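Local coordinates for protein RNA polymerase II subunit A C-terminal domain phosphatase SSU72 (Homo sapiens, PDB 4H3K) that removes phosphate from phosphoserine and phosphothreonine of the RNA polymerase II C-terminal domain and takes part in RNA processing, transcription termination and pre-mRNA polyadenylation, at residues Q36-E41 with V159-N164; F56-H61 with R117-K122; P65-D70 with K93-Q98; N73-K78 with N86-K91. The protein carries 1 engineered substitution. One frame throughout, in Å; residues are numbered along the deposited sequence.

Interaction 1 (Q36-E41 with V159-N164). With PO4 (phosphate ion), chain F.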
# COMPACT_ATOMS: atom_id res chain seq x y z
N GLN B 36 -7.60 -10.29 21.78
CA GLN B 36 -7.91 -11.36 22.76
C GLN B 36 -8.97 -12.32 22.23
O GLN B 36 -8.86 -13.53 22.44
CB GLN B 36 -8.45 -10.75 24.04
CG GLN B 36 -7.40 -10.05 24.88
CD GLN B 36 -6.41 -11.06 25.49
OE1 GLN B 36 -6.65 -12.26 25.46
NE2 GLN B 36 -5.30 -10.56 26.02
N ASN B 37 -9.99 -11.76 21.57
CA ASN B 37 -11.21 -12.49 21.28
C ASN B 37 -11.53 -12.56 19.77
O ASN B 37 -11.27 -13.57 19.15
CB ASN B 37 -12.38 -11.90 22.10
CG ASN B 37 -13.72 -12.58 21.82
OD1 ASN B 37 -14.79 -11.95 21.87
ND2 ASN B 37 -13.68 -13.86 21.55
N ARG B 38 -12.07 -11.50 19.18
CA ARG B 38 -12.47 -11.55 17.76
C ARG B 38 -11.32 -11.87 16.80
O ARG B 38 -11.44 -12.74 15.92
CB ARG B 38 -13.21 -10.26 17.39
CG ARG B 38 -14.50 -10.12 18.21
CD ARG B 38 -14.99 -8.69 18.20
NE ARG B 38 -14.10 -7.80 18.97
CZ ARG B 38 -14.19 -6.48 18.97
NH1 ARG B 38 -15.13 -5.88 18.26
NH2 ARG B 38 -13.33 -5.74 19.69
N SER B 39 -10.18 -11.22 16.99
CA SER B 39 -9.04 -11.43 16.11
C SER B 39 -8.37 -12.79 16.33
O SER B 39 -7.86 -13.37 15.39
CB SER B 39 -8.00 -10.27 16.22
OG SER B 39 -7.60 -10.09 17.59
N MET B 40 -8.41 -13.30 17.55
CA MET B 40 -7.76 -14.56 17.87
C MET B 40 -8.60 -15.78 17.43
O MET B 40 -8.05 -16.77 16.95
CB MET B 40 -7.40 -14.62 19.36
CG MET B 40 -6.32 -13.59 19.70
SD MET B 40 -4.75 -14.02 18.90
CE MET B 40 -4.10 -15.26 20.05
N GLU B 41 -9.91 -15.69 17.62
CA GLU B 41 -10.84 -16.65 17.01
C GLU B 41 -10.62 -16.75 15.49
O GLU B 41 -10.61 -17.85 14.92
CB GLU B 41 -12.28 -16.23 17.31
CG GLU B 41 -13.32 -17.36 17.16
CD GLU B 41 -13.03 -18.54 18.09
OE1 GLU B 41 -12.97 -19.65 17.58
OE2 GLU B 41 -12.82 -18.34 19.30
N VAL B 159 -15.67 -5.57 9.25
CA VAL B 159 -16.99 -6.15 9.60
C VAL B 159 -17.23 -5.89 11.08
O VAL B 159 -16.41 -6.27 11.88
CB VAL B 159 -17.06 -7.70 9.61
CG1 VAL B 159 -18.55 -8.17 9.42
CG2 VAL B 159 -16.09 -8.35 8.72
N ASP B 160 -18.36 -5.27 11.44
CA ASP B 160 -18.69 -5.10 12.84
C ASP B 160 -19.01 -6.44 13.51
O ASP B 160 -20.01 -7.08 13.21
CB ASP B 160 -19.83 -4.10 13.05
CG ASP B 160 -19.35 -2.64 13.04
OD1 ASP B 160 -18.14 -2.36 12.90
OD2 ASP B 160 -20.21 -1.76 13.17
N ILE B 161 -18.14 -6.84 14.44
CA ILE B 161 -18.39 -8.05 15.21
C ILE B 161 -18.45 -7.72 16.70
O ILE B 161 -17.52 -7.12 17.24
CB ILE B 161 -17.28 -9.11 14.98
CG1 ILE B 161 -17.18 -9.50 13.49
CG2 ILE B 161 -17.51 -10.35 15.90
CD1 ILE B 161 -15.75 -10.08 13.11
N GLN B 162 -19.53 -8.13 17.36
CA GLN B 162 -19.66 -7.89 18.80
C GLN B 162 -18.60 -8.66 19.59
O GLN B 162 -18.26 -9.81 19.27
CB GLN B 162 -21.06 -8.25 19.29
CG GLN B 162 -22.13 -7.27 18.80
CD GLN B 162 -23.43 -7.33 19.60
OE1 GLN B 162 -23.92 -8.43 19.94
NE2 GLN B 162 -24.00 -6.16 19.89
N ASP B 163 -18.11 -8.03 20.64
CA ASP B 163 -17.05 -8.63 21.42
C ASP B 163 -17.60 -9.61 22.48
O ASP B 163 -17.60 -9.30 23.68
CB ASP B 163 -16.17 -7.55 22.06
CG ASP B 163 -14.91 -8.13 22.67
OD1 ASP B 163 -14.76 -9.38 22.76
OD2 ASP B 163 -14.06 -7.34 23.09
N ASN B 164 -18.08 -10.77 22.04
CA ASN B 164 -18.38 -11.89 22.95
C ASN B 164 -17.99 -13.17 22.21
O ASN B 164 -17.78 -13.12 20.99
CB ASN B 164 -19.85 -11.89 23.39
CG ASN B 164 -20.81 -12.03 22.22
OD1 ASN B 164 -20.82 -13.04 21.52
ND2 ASN B 164 -21.64 -11.01 22.02
P PO4 F . -11.04 -8.29 21.16
O1 PO4 F . -9.72 -8.92 20.82
O2 PO4 F . -11.40 -8.54 22.63
O3 PO4 F . -12.16 -8.87 20.32
O4 PO4 F . -11.05 -6.81 20.93

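Interaction 2 (F56-H61 with R117-K122)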
# COMPACT_ATOMS: atom_id res chain seq x y z
N PHE B 56 -3.71 -8.72 15.51
CA PHE B 56 -3.27 -7.53 16.24
C PHE B 56 -4.44 -6.91 16.94
O PHE B 56 -5.60 -7.24 16.66
CB PHE B 56 -2.68 -6.47 15.27
CG PHE B 56 -1.54 -6.97 14.44
CD1 PHE B 56 -0.25 -6.97 14.96
CD2 PHE B 56 -1.77 -7.47 13.14
CE1 PHE B 56 0.82 -7.44 14.21
CE2 PHE B 56 -0.73 -7.94 12.38
CZ PHE B 56 0.59 -7.93 12.90
N GLY B 57 -4.14 -5.99 17.86
CA GLY B 57 -5.14 -5.11 18.45
C GLY B 57 -4.74 -3.65 18.24
O GLY B 57 -3.56 -3.33 18.19
N THR B 58 -5.71 -2.75 18.12
CA THR B 58 -5.41 -1.33 18.01
C THR B 58 -5.66 -0.55 19.28
O THR B 58 -5.35 0.65 19.33
CB THR B 58 -6.25 -0.65 16.93
OG1 THR B 58 -7.63 -0.95 17.17
CG2 THR B 58 -5.81 -1.13 15.53
N GLY B 59 -6.23 -1.19 20.31
CA GLY B 59 -6.55 -0.50 21.55
C GLY B 59 -5.31 0.04 22.26
O GLY B 59 -4.19 -0.46 22.08
N THR B 60 -5.52 1.07 23.08
CA THR B 60 -4.47 1.62 23.92
C THR B 60 -3.97 0.59 24.95
O THR B 60 -2.83 0.64 25.40
CB THR B 60 -5.03 2.89 24.64
OG1 THR B 60 -5.40 3.85 23.62
CG2 THR B 60 -3.98 3.52 25.49
N HIS B 61 -4.86 -0.34 25.33
CA HIS B 61 -4.57 -1.34 26.34
C HIS B 61 -5.46 -2.56 26.09
O HIS B 61 -6.38 -2.51 25.27
CB HIS B 61 -4.85 -0.79 27.75
CG HIS B 61 -6.22 -0.21 27.89
ND1 HIS B 61 -7.29 -0.95 28.35
CD2 HIS B 61 -6.70 1.02 27.61
CE1 HIS B 61 -8.37 -0.19 28.36
NE2 HIS B 61 -8.04 1.00 27.90
N ARG B 117 0.23 -5.17 19.37
CA ARG B 117 -0.29 -3.89 18.92
C ARG B 117 -0.02 -3.71 17.43
O ARG B 117 1.14 -3.77 16.99
CB ARG B 117 0.37 -2.72 19.64
CG ARG B 117 0.11 -2.66 21.13
CD ARG B 117 0.57 -1.32 21.79
NE ARG B 117 0.35 -0.08 21.03
CZ ARG B 117 -0.82 0.52 20.80
NH1 ARG B 117 -1.95 -0.03 21.22
NH2 ARG B 117 -0.87 1.67 20.14
N PHE B 118 -1.09 -3.46 16.67
CA PHE B 118 -0.96 -3.16 15.24
C PHE B 118 0.02 -2.01 14.95
O PHE B 118 0.84 -2.07 14.02
CB PHE B 118 -2.33 -2.78 14.67
CG PHE B 118 -2.32 -2.58 13.19
CD1 PHE B 118 -2.53 -3.66 12.33
CD2 PHE B 118 -2.13 -1.32 12.64
CE1 PHE B 118 -2.52 -3.48 10.94
CE2 PHE B 118 -2.13 -1.12 11.28
CZ PHE B 118 -2.31 -2.20 10.41
N GLN B 119 -0.09 -0.95 15.73
CA GLN B 119 0.70 0.25 15.49
C GLN B 119 2.21 -0.01 15.66
O GLN B 119 3.02 0.80 15.22
CB GLN B 119 0.23 1.42 16.36
CG GLN B 119 -1.21 1.86 16.08
CD GLN B 119 -2.31 1.18 16.93
OE1 GLN B 119 -3.32 1.79 17.19
NE2 GLN B 119 -2.10 -0.07 17.35
N ASN B 120 2.57 -1.15 16.27
CA ASN B 120 3.99 -1.51 16.48
C ASN B 120 4.59 -2.40 15.43
O ASN B 120 5.81 -2.55 15.39
CB ASN B 120 4.22 -2.21 17.82
CG ASN B 120 3.93 -1.33 18.99
OD1 ASN B 120 4.05 -0.09 18.92
ND2 ASN B 120 3.54 -1.95 20.10
N CYS B 121 3.76 -3.02 14.61
CA CYS B 121 4.27 -3.96 13.62
C CYS B 121 4.53 -3.30 12.28
O CYS B 121 3.94 -2.27 11.96
CB CYS B 121 3.34 -5.16 13.45
SG CYS B 121 4.09 -6.54 12.55
N LYS B 122 5.39 -3.95 11.50
CA LYS B 122 5.93 -3.43 10.23
C LYS B 122 5.82 -4.46 9.08
O LYS B 122 6.51 -4.32 8.06
CB LYS B 122 7.40 -3.04 10.44
CG LYS B 122 8.32 -4.19 10.98
CD LYS B 122 7.58 -5.15 11.96
CE LYS B 122 8.49 -5.70 13.06
NZ LYS B 122 8.93 -7.10 12.74

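Interaction 3 (P65-D70 with K93-Q98)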
# COMPACT_ATOMS: atom_id res chain seq x y z
N PRO B 65 -13.23 -9.05 30.02
CA PRO B 65 -14.41 -8.90 30.88
C PRO B 65 -14.08 -9.22 32.34
O PRO B 65 -13.21 -10.04 32.59
CB PRO B 65 -15.39 -9.95 30.32
CG PRO B 65 -14.99 -10.09 28.86
CD PRO B 65 -13.49 -9.92 28.85
N GLY B 66 -14.75 -8.57 33.29
CA GLY B 66 -14.58 -8.88 34.71
C GLY B 66 -15.93 -9.15 35.37
O GLY B 66 -16.89 -9.47 34.67
N PRO B 67 -16.01 -8.97 36.71
CA PRO B 67 -17.20 -9.34 37.49
C PRO B 67 -18.46 -8.53 37.15
O PRO B 67 -19.57 -8.95 37.48
CB PRO B 67 -16.77 -9.10 38.95
CG PRO B 67 -15.68 -8.09 38.87
CD PRO B 67 -14.97 -8.36 37.56
N ALA B 68 -18.29 -7.39 36.52
CA ALA B 68 -19.41 -6.59 36.08
C ALA B 68 -19.03 -5.87 34.79
O ALA B 68 -17.83 -5.65 34.53
CB ALA B 68 -19.82 -5.60 37.17
N PRO B 69 -20.02 -5.54 33.96
CA PRO B 69 -19.76 -4.82 32.70
C PRO B 69 -18.96 -3.52 32.85
O PRO B 69 -18.21 -3.17 31.93
CB PRO B 69 -21.17 -4.55 32.17
CG PRO B 69 -21.95 -5.77 32.63
CD PRO B 69 -21.43 -6.00 34.04
N ASP B 70 -19.10 -2.82 33.97
CA ASP B 70 -18.30 -1.61 34.23
C ASP B 70 -17.05 -1.88 35.10
O ASP B 70 -16.47 -0.96 35.70
CB ASP B 70 -19.17 -0.49 34.85
CG ASP B 70 -19.69 -0.84 36.24
OD1 ASP B 70 -19.84 -2.04 36.56
OD2 ASP B 70 -19.94 0.10 37.04
N LYS B 93 -11.00 -18.04 40.27
CA LYS B 93 -10.92 -19.24 39.45
C LYS B 93 -12.28 -19.56 38.85
O LYS B 93 -12.38 -20.01 37.71
CB LYS B 93 -10.41 -20.42 40.29
CG LYS B 93 -10.83 -21.81 39.80
CD LYS B 93 -11.41 -22.63 40.95
CE LYS B 93 -12.50 -23.59 40.47
NZ LYS B 93 -11.95 -24.63 39.57
N GLU B 94 -13.33 -19.30 39.62
CA GLU B 94 -14.66 -19.77 39.28
C GLU B 94 -15.31 -18.91 38.23
O GLU B 94 -15.89 -19.43 37.28
CB GLU B 94 -15.53 -19.80 40.54
CG GLU B 94 -16.99 -20.15 40.25
CD GLU B 94 -17.51 -21.22 41.18
OE1 GLU B 94 -17.00 -21.33 42.32
OE2 GLU B 94 -18.42 -21.97 40.75
N LEU B 95 -15.22 -17.59 38.41
CA LEU B 95 -15.83 -16.66 37.47
C LEU B 95 -15.20 -16.79 36.09
O LEU B 95 -15.91 -16.82 35.09
CB LEU B 95 -15.75 -15.20 37.98
CG LEU B 95 -16.21 -14.08 37.02
CD1 LEU B 95 -17.67 -14.23 36.58
CD2 LEU B 95 -15.96 -12.72 37.64
N TYR B 96 -13.87 -16.92 36.05
CA TYR B 96 -13.13 -16.92 34.77
C TYR B 96 -13.04 -18.30 34.12
O TYR B 96 -12.61 -18.42 32.96
CB TYR B 96 -11.77 -16.22 34.92
CG TYR B 96 -11.94 -14.78 35.38
CD1 TYR B 96 -12.36 -13.78 34.49
CD2 TYR B 96 -11.73 -14.42 36.72
CE1 TYR B 96 -12.53 -12.47 34.91
CE2 TYR B 96 -11.92 -13.13 37.14
CZ TYR B 96 -12.31 -12.15 36.23
OH TYR B 96 -12.49 -10.85 36.65
N THR B 97 -13.47 -19.34 34.84
CA THR B 97 -13.79 -20.63 34.20
C THR B 97 -15.17 -20.51 33.56
O THR B 97 -15.38 -20.94 32.43
CB THR B 97 -13.77 -21.83 35.19
OG1 THR B 97 -12.56 -21.82 35.94
CG2 THR B 97 -13.85 -23.17 34.42
N GLN B 98 -16.10 -19.87 34.28
CA GLN B 98 -17.51 -19.78 33.89
C GLN B 98 -17.73 -18.94 32.64
O GLN B 98 -18.49 -19.32 31.76
CB GLN B 98 -18.31 -19.16 35.03
CG GLN B 98 -19.54 -19.94 35.40
CD GLN B 98 -19.21 -21.21 36.17
OE1 GLN B 98 -19.20 -21.22 37.41
NE2 GLN B 98 -18.93 -22.29 35.44

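Interaction 4 (N73-K78 with N86-K91)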
# COMPACT_ATOMS: atom_id res chain seq x y z
N ASN B 73 -11.17 -6.14 33.41
CA ASN B 73 -9.77 -6.26 33.77
C ASN B 73 -8.92 -5.60 32.71
O ASN B 73 -9.16 -5.75 31.50
CB ASN B 73 -9.41 -7.73 33.89
CG ASN B 73 -10.15 -8.39 35.02
OD1 ASN B 73 -9.91 -8.08 36.19
ND2 ASN B 73 -11.08 -9.29 34.69
N VAL B 74 -7.93 -4.84 33.14
CA VAL B 74 -7.11 -4.12 32.18
C VAL B 74 -5.66 -4.53 32.32
O VAL B 74 -5.17 -4.68 33.44
CB VAL B 74 -7.29 -2.59 32.33
CG1 VAL B 74 -6.33 -1.87 31.42
CG2 VAL B 74 -8.70 -2.17 32.00
N TYR B 75 -4.97 -4.70 31.18
CA TYR B 75 -3.54 -5.03 31.12
C TYR B 75 -2.80 -4.19 30.06
O TYR B 75 -3.42 -3.67 29.12
CB TYR B 75 -3.35 -6.51 30.77
CG TYR B 75 -4.00 -7.43 31.74
CD1 TYR B 75 -3.31 -7.88 32.88
CD2 TYR B 75 -5.31 -7.85 31.55
CE1 TYR B 75 -3.92 -8.73 33.80
CE2 TYR B 75 -5.92 -8.71 32.45
CZ TYR B 75 -5.23 -9.14 33.57
OH TYR B 75 -5.85 -9.98 34.45
N ASP B 76 -1.49 -4.10 30.22
CA ASP B 76 -0.61 -3.59 29.18
C ASP B 76 -0.52 -4.63 28.04
O ASP B 76 -0.70 -5.83 28.27
CB ASP B 76 0.79 -3.33 29.77
CG ASP B 76 1.63 -2.41 28.89
OD1 ASP B 76 1.80 -2.68 27.68
OD2 ASP B 76 2.16 -1.39 29.41
N PHE B 77 -0.24 -4.18 26.83
CA PHE B 77 0.08 -5.11 25.74
C PHE B 77 1.36 -5.95 25.93
O PHE B 77 1.51 -7.00 25.29
CB PHE B 77 0.15 -4.36 24.41
CG PHE B 77 -1.14 -4.34 23.68
CD1 PHE B 77 -2.04 -3.30 23.89
CD2 PHE B 77 -1.45 -5.35 22.76
CE1 PHE B 77 -3.25 -3.26 23.19
CE2 PHE B 77 -2.66 -5.32 22.05
CZ PHE B 77 -3.57 -4.29 22.28
N LYS B 78 2.26 -5.50 26.82
CA LYS B 78 3.48 -6.23 27.14
C LYS B 78 3.23 -7.50 27.97
O LYS B 78 4.12 -8.31 28.12
CB LYS B 78 4.51 -5.31 27.83
CG LYS B 78 5.17 -4.31 26.88
CD LYS B 78 5.49 -3.00 27.57
CE LYS B 78 5.27 -1.83 26.61
NZ LYS B 78 6.54 -1.21 26.11
N ASN B 86 -2.85 -16.60 34.83
CA ASN B 86 -2.49 -16.80 36.24
C ASN B 86 -3.05 -15.71 37.14
O ASN B 86 -3.53 -16.00 38.23
CB ASN B 86 -0.99 -16.92 36.42
CG ASN B 86 -0.42 -18.12 35.70
OD1 ASN B 86 -1.01 -19.19 35.71
ND2 ASN B 86 0.73 -17.94 35.08
N ASP B 87 -3.00 -14.47 36.68
CA ASP B 87 -3.65 -13.36 37.36
C ASP B 87 -5.15 -13.63 37.57
O ASP B 87 -5.66 -13.48 38.68
CB ASP B 87 -3.43 -12.05 36.61
CG ASP B 87 -4.07 -10.86 37.30
OD1 ASP B 87 -3.64 -10.51 38.42
OD2 ASP B 87 -5.01 -10.26 36.73
N LEU B 88 -5.84 -14.05 36.51
CA LEU B 88 -7.28 -14.33 36.62
C LEU B 88 -7.59 -15.61 37.42
O LEU B 88 -8.65 -15.72 38.05
CB LEU B 88 -7.93 -14.36 35.23
CG LEU B 88 -8.66 -13.09 34.72
CD1 LEU B 88 -8.29 -11.79 35.44
CD2 LEU B 88 -8.50 -12.93 33.22
N LEU B 89 -6.67 -16.57 37.41
CA LEU B 89 -6.84 -17.82 38.14
C LEU B 89 -6.79 -17.54 39.64
O LEU B 89 -7.54 -18.15 40.40
CB LEU B 89 -5.79 -18.87 37.72
CG LEU B 89 -5.83 -20.31 38.27
CD1 LEU B 89 -7.02 -21.12 37.74
CD2 LEU B 89 -4.52 -21.04 37.96
N ARG B 90 -5.93 -16.61 40.04
CA ARG B 90 -5.82 -16.11 41.41
C ARG B 90 -7.07 -15.34 41.82
O ARG B 90 -7.63 -15.60 42.89
CB ARG B 90 -4.60 -15.20 41.61
CG ARG B 90 -3.26 -15.75 41.11
CD ARG B 90 -2.06 -15.10 41.82
NE ARG B 90 -1.81 -15.73 43.12
CZ ARG B 90 -1.39 -16.99 43.29
NH1 ARG B 90 -1.15 -17.78 42.24
NH2 ARG B 90 -1.20 -17.47 44.51
N LYS B 91 -7.49 -14.39 40.99
CA LYS B 91 -8.57 -13.46 41.35
C LYS B 91 -9.86 -14.22 41.65
O LYS B 91 -10.44 -14.04 42.73
CB LYS B 91 -8.74 -12.36 40.30
CG LYS B 91 -7.65 -11.30 40.30
CD LYS B 91 -7.68 -10.49 39.01
CE LYS B 91 -8.69 -9.36 39.09
NZ LYS B 91 -8.07 -8.16 39.74

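Interaction 1 (Q36-E41 with V159-N164)
Arg38, at the start of helix 38-48, reaches across to Ile161 and Asp163 in the loop after strand 153-159, bending round a phosphate ion, probably from the crystallisation liquor. Its CB and CG run beside phosphate O3. CG and CD also slide past Ile161 CG2, which lies 3.8 Å from Arg38 CD, while CD itself comes close to Ile161 O. A bend at chi3 (-69°) then turns the guanidinium along the anion: Arg38 NE gives a nearly straight bond of 2.6 Å to phosphate O3, and Arg38 NH2 one of 2.8 Å to phosphate O4. On the other side Arg38 NH1 donates to Ile161 O at 2.9 Å, close to the carbonyl axis and to the guanidinium plane; Glu132 forms a salt bridge with the same nitrogen. The loop before the helix fits the phosphate-binding P-loop of the CX5R phosphatases, with Ser32 where the family has its cysteine, probably the engineered substitution, and Arg38 as the closing arginine; the Asp163 loop is placed as in the low-molecular-weight tyrosine phosphatases. Gln36 N and Asn37 N both give to phosphate O1 and Arg38 N to O3, with Ser33 N, Ser34 N and the Ser32 hydroxyl completing the cradle. Asp163 lies over one guanidinium face, its carboxylate stacked 13° from parallel, so the long Arg38 NH2 to Asp163 OD2 salt bridge of 3.8 Å is purely electrostatic. Asp163 OD2 stands 3.0 Å from phosphate O2.

Interaction 2 (F56-H61 with R117-K122)
The ring of Phe56 takes the edge of the Phe118 ring on its face, a T-shaped pair with centroids 5.7 Å apart and planes at 90°. Cys121 approaches the Phe56 ring obliquely: its CB lies 3.5 Å from Phe56 CE1, and its sulfur sits 4.8 Å from the ring centroid, a Cys sulfur-aromatic contact. Phe118 has its CG turned away from the backbone N (chi1 -175°), which carries the ring edge to the face of Phe56. Nearer the backbone, Phe118 CB lies 3.8 Å from Phe56 CB; Thr58 CG2 runs alongside Phe118 CB, pointing the same way. The third flat group is the Arg117 guanidinium. The end of Gln119 lies over the rim of one face, while Gly59 O is at its edge, near the plane, at a separation from Arg117 NH1 too short to be trusted. The backbones meet in a single beta bridge between Gly57 and Arg117. Phe118 N donates to Gly57 O at 2.9 Å and the same oxygen receives a CH...O contact from Arg117 CA at 3.4 Å, so one carbonyl holds both residues at the start of the 3-10 turn 118-120. Strand 52-57 is an outermost strand of the five-stranded sheet, and the 117-122 loop joins its end by that one bridge. Strand 27-32, its neighbour in the sheet, packs through Ala29 on Phe56 and through Val31 on Phe118. Helix 133-145 touches Thr58, Phe118 and Gln119, with Gln138 bonded to Thr58 OG1.

Interaction 3 (P65-D70 with K93-Q98)
Leu95 and Tyr96, near the end of helix 81-98, press on the turn at Pro65, Gly66 and Pro67. The close part is small. Leu95 CD2 comes down on Pro67, 3.6 Å from its CA and 3.9 Å from its CB, as an apolar branch against one side of the proline. Tyr96 arrives edge on: its CE1 lies 3.4 Å from Pro65 O, near the ring plane, and its hydroxyl oxygen is 3.5 Å from Gly66 CA and 3.6 Å from Pro67 CD. The two side chains reach the loop differently. Leu95 is directed at it already from CB, and with CG opposite the backbone N (chi1 173°) its CD2 is carried on to Pro67. Tyr96 starts out beside the loop and reaches it only with the far end of its ring. Leu95 CG lies 4.3 Å above the centre of the Tyr96 ring. The polar tip of Tyr96 is satisfied by Asn73, which bonds to its hydroxyl and more weakly to Pro65 O.

Beyond this patch the contact is loose. Pro67 is gripped on its CA and CB side though much of it is solvent-exposed; Pro65 gives mainly its carbonyl and is otherwise exposed. The loop then turns away from the helix through Ala68 and Pro69 towards Asp70. Ile101, on the next helix, touches both Pro65 and Tyr96. The geometry is that of a beta-hairpin loop, joining strands 62-64 and 73-75, resting on the end of the helix that follows the hairpin.

Interaction 4 (N73-K78 with N86-K91)
A two-stranded antiparallel hairpin packs here against the helix that follows it: strand 73-75, partner of strand 62-64, runs roughly antiparallel to the 86-91 part of helix 81-98, with their axes 152° apart and 11.4 Å at closest approach. Tyr75 and Asn73 both point from the strand towards the helix. The Tyr75 hydroxyl donates to Asp87 OD2, a bond modelled at a very short 2.4 Å whose exact length is doubtful. The carboxylate oxygen lies in the plane of the tyrosine ring, yet the carboxylate itself stands almost perpendicular to that ring (88°). Asp87 meets it by extending CG opposite its backbone N (chi1 -179°). Leu88 CD1 touches both strand side chains, at 3.8 Å from Asn73 ND2 and at a doubtfully close 3.2 Å from Tyr75 OH, and the Leu88 side chain also packs on helix 101-109 through Ile101, Leu102 and Leu105. Past Asn73, whose amide N is held by Tyr96, the chain of Lys91 slides in the opposite direction, putting Lys91 CE 3.4 Å from Asn73 OD1.

From the N terminus, the phosphate-binding loop opens the widest loop, which interaction 1 closes 118 residues later against the loop before helix 165-184. All the others fall within it. Interaction 2 closes a shorter loop from the end of strand 52-57 to the segment after helix 101-109, and it encloses interaction 3, which in turn encloses interaction 4; none cross. Interactions 3 and 4 share helix 81-98 and hold the hairpin 62-64/73-75 on it, meeting at Asn73. Phe77 of interaction 4 packs on Gly59 and Arg117 of interaction 2, linking the hairpin region to the loops at the edge of the central sheet, while Ser39 touches Phe56 between interactions 1 and 2.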